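Local coordinates for protein lysin (Bacillus phage PBC5, PDB 6ILU) that probably attaches a phage endolysin to the bacterial cell wall through its SH3b-type cell-wall-binding domain, at residues 20-28 and 36-44. Numbering follows the deposited sequence.
Sequences PDGYGVNLY and YAGNITKKI. With SO4 (sulfate ion), chain E.
L27 and I40 make the closest apolar side-chain contact between the strands. The isobutyl end of L27 lies against the outer half of the I40 side chain, with L27 CD1 3.6 Å from I40 CG1 and L27 CD2 turned to I40 CD1. On the other side of the strands, N39 ND2 donates to N26 OD1 (3.1 Å), a somewhat bent bond with the two amide planes 49° apart. That same N26 OD1 also sits at the edge of the Y36 ring, 3.4 Å from Y36 CE2, and the N26 amide stands nearly perpendicular to the ring. With CG anti to the backbone N (chi1 178°), Y36 runs forward along its own strand, and one ring face covers G38 N.

Backbone pairing identifies strands 25-29 and 35-40 as an antiparallel beta hairpin, a two-stranded sheet at the surface of the SH3b cell-wall-binding module. V25 N donates to I40 O and I40 N to V25 O, both at 2.9 Å and nearly straight. L27 O accepts from both A37 N (2.7 Å) and G38 N (3.1 Å), which approach from the same face of its carbonyl plane; this is a classic beta bulge, and it shifts the register by one residue before Y28 pairs with Y36.

Beyond the strands, a type II turn over P20-Y23 brings G22 N to T41 O. D21 OD1 receives K43 N at 2.9 Å from above the carboxylate plane, while a water links D21 OD2 to K43 O. The extended K43 chain continues past D21, its NZ bonding Y19 O. A sulfate, probably from the crystallisation liquor, takes a bond from T41 N to its O1 (2.9 Å) and a weak one from K42 N. Outside the hairpin, V25 packs on Y19 and H74, and I40 touches L63.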
# COMPACT_ATOMS: atom_id res chain seq x y z
N PRO A 20 19.54 -11.78 4.22
CA PRO A 20 19.46 -12.89 5.16
C PRO A 20 18.92 -12.47 6.51
O PRO A 20 18.95 -11.29 6.86
CB PRO A 20 20.91 -13.35 5.29
CG PRO A 20 21.52 -12.93 3.97
CD PRO A 20 20.90 -11.62 3.67
N ASP A 21 18.40 -13.42 7.26
CA ASP A 21 18.01 -13.14 8.65
C ASP A 21 19.27 -12.63 9.38
O ASP A 21 20.39 -13.17 9.18
CB ASP A 21 17.46 -14.41 9.31
CG ASP A 21 16.80 -14.14 10.65
OD1 ASP A 21 16.55 -12.96 10.98
OD2 ASP A 21 16.56 -15.13 11.36
N GLY A 22 19.09 -11.58 10.20
CA GLY A 22 20.20 -10.98 10.92
C GLY A 22 20.83 -9.79 10.20
O GLY A 22 21.60 -9.03 10.80
N TYR A 23 20.52 -9.61 8.92
CA TYR A 23 21.13 -8.53 8.14
C TYR A 23 20.25 -7.28 8.29
O TYR A 23 19.09 -7.33 8.01
CB TYR A 23 21.30 -8.96 6.69
CG TYR A 23 22.03 -7.98 5.82
CD1 TYR A 23 23.39 -8.16 5.53
CD2 TYR A 23 21.39 -6.86 5.31
CE1 TYR A 23 24.06 -7.26 4.75
CE2 TYR A 23 22.08 -5.94 4.50
CZ TYR A 23 23.40 -6.16 4.24
OH TYR A 23 24.11 -5.28 3.47
N GLY A 24 20.82 -6.19 8.80
CA GLY A 24 20.01 -5.03 9.12
C GLY A 24 19.45 -4.31 7.92
O GLY A 24 20.17 -4.05 6.95
N VAL A 25 18.15 -4.02 7.96
CA VAL A 25 17.51 -3.15 6.99
C VAL A 25 17.16 -1.86 7.69
O VAL A 25 16.52 -1.90 8.75
CB VAL A 25 16.25 -3.76 6.41
CG1 VAL A 25 15.57 -2.76 5.48
CG2 VAL A 25 16.57 -5.05 5.71
N ASN A 26 17.55 -0.71 7.12
CA ASN A 26 17.35 0.56 7.81
C ASN A 26 15.92 1.07 7.75
O ASN A 26 15.22 0.87 6.77
CB ASN A 26 18.27 1.64 7.25
CG ASN A 26 19.73 1.27 7.40
OD1 ASN A 26 20.14 0.81 8.44
ND2 ASN A 26 20.49 1.41 6.33
N LEU A 27 15.52 1.69 8.86
CA LEU A 27 14.24 2.39 8.97
C LEU A 27 14.52 3.87 9.08
O LEU A 27 15.55 4.28 9.64
CB LEU A 27 13.43 1.94 10.19
CG LEU A 27 13.02 0.47 10.24
CD1 LEU A 27 12.27 0.16 11.52
CD2 LEU A 27 12.21 0.08 9.00
N TYR A 28 13.55 4.66 8.61
CA TYR A 28 13.70 6.09 8.43
C TYR A 28 12.46 6.85 8.83
O TYR A 28 11.33 6.30 8.86
CB TYR A 28 13.97 6.42 6.96
CG TYR A 28 15.25 5.85 6.41
CD1 TYR A 28 16.44 6.56 6.51
CD2 TYR A 28 15.27 4.60 5.80
CE1 TYR A 28 17.64 6.03 5.99
CE2 TYR A 28 16.48 4.05 5.32
CZ TYR A 28 17.64 4.79 5.41
OH TYR A 28 18.82 4.27 4.92
N TYR A 36 17.74 8.71 9.13
CA TYR A 36 17.89 7.41 9.75
C TYR A 36 17.16 7.35 11.10
O TYR A 36 17.29 8.27 11.92
CB TYR A 36 19.40 7.13 9.94
CG TYR A 36 19.67 5.83 10.62
CD1 TYR A 36 19.99 5.78 11.96
CD2 TYR A 36 19.51 4.63 9.93
CE1 TYR A 36 20.23 4.57 12.59
CE2 TYR A 36 19.74 3.42 10.54
CZ TYR A 36 20.10 3.40 11.87
OH TYR A 36 20.32 2.20 12.50
N ALA A 37 16.37 6.30 11.31
CA ALA A 37 15.69 6.12 12.58
C ALA A 37 16.11 4.88 13.31
O ALA A 37 16.15 4.84 14.55
CB ALA A 37 14.20 6.08 12.38
N GLY A 38 16.45 3.85 12.56
CA GLY A 38 16.93 2.64 13.22
C GLY A 38 17.14 1.53 12.24
O GLY A 38 17.26 1.79 11.07
N ASN A 39 17.12 0.29 12.74
CA ASN A 39 17.62 -0.87 12.04
C ASN A 39 16.83 -2.15 12.41
O ASN A 39 16.72 -2.47 13.59
CB ASN A 39 19.11 -1.00 12.42
CG ASN A 39 19.85 -1.99 11.60
OD1 ASN A 39 20.20 -3.05 12.08
ND2 ASN A 39 20.09 -1.65 10.33
N ILE A 40 16.29 -2.89 11.43
CA ILE A 40 15.57 -4.15 11.66
C ILE A 40 16.43 -5.36 11.25
O ILE A 40 16.78 -5.45 10.07
CB ILE A 40 14.27 -4.30 10.82
CG1 ILE A 40 13.23 -3.24 11.11
CG2 ILE A 40 13.59 -5.65 11.08
CD1 ILE A 40 12.05 -3.41 10.15
N THR A 41 16.73 -6.28 12.16
CA THR A 41 17.60 -7.41 11.83
C THR A 41 16.80 -8.71 11.86
O THR A 41 17.25 -9.73 11.36
CB THR A 41 18.80 -7.53 12.79
OG1 THR A 41 18.33 -7.50 14.16
CG2 THR A 41 19.80 -6.40 12.57
N LYS A 42 15.61 -8.68 12.45
CA LYS A 42 14.80 -9.89 12.58
C LYS A 42 14.00 -10.07 11.33
O LYS A 42 13.06 -9.31 11.07
CB LYS A 42 13.84 -9.80 13.79
CG LYS A 42 13.05 -11.06 14.06
CD LYS A 42 14.01 -12.19 14.43
CE LYS A 42 13.31 -13.46 14.91
NZ LYS A 42 14.35 -14.50 15.26
N LYS A 43 14.34 -11.08 10.55
CA LYS A 43 13.64 -11.29 9.30
C LYS A 43 12.38 -12.12 9.49
O LYS A 43 12.44 -13.33 9.68
CB LYS A 43 14.56 -11.98 8.29
CG LYS A 43 13.88 -12.19 6.96
CD LYS A 43 14.93 -12.75 5.99
CE LYS A 43 14.28 -13.04 4.66
NZ LYS A 43 15.23 -13.35 3.59
N ILE A 44 11.24 -11.44 9.48
CA ILE A 44 9.92 -12.06 9.48
C ILE A 44 9.04 -11.22 8.55
O ILE A 44 9.39 -10.08 8.23
CB ILE A 44 9.28 -12.08 10.88
CG1 ILE A 44 9.31 -10.68 11.48
CG2 ILE A 44 9.96 -13.07 11.80
CD1 ILE A 44 8.40 -10.56 12.67
S SO4 E . 14.07 -5.73 15.21
O1 SO4 E . 15.33 -6.25 14.69
O2 SO4 E . 14.14 -4.27 15.29
O3 SO4 E . 13.81 -6.27 16.54
O4 SO4 E . 12.98 -6.12 14.31
O HOH W 1 13.59 -14.70 12.01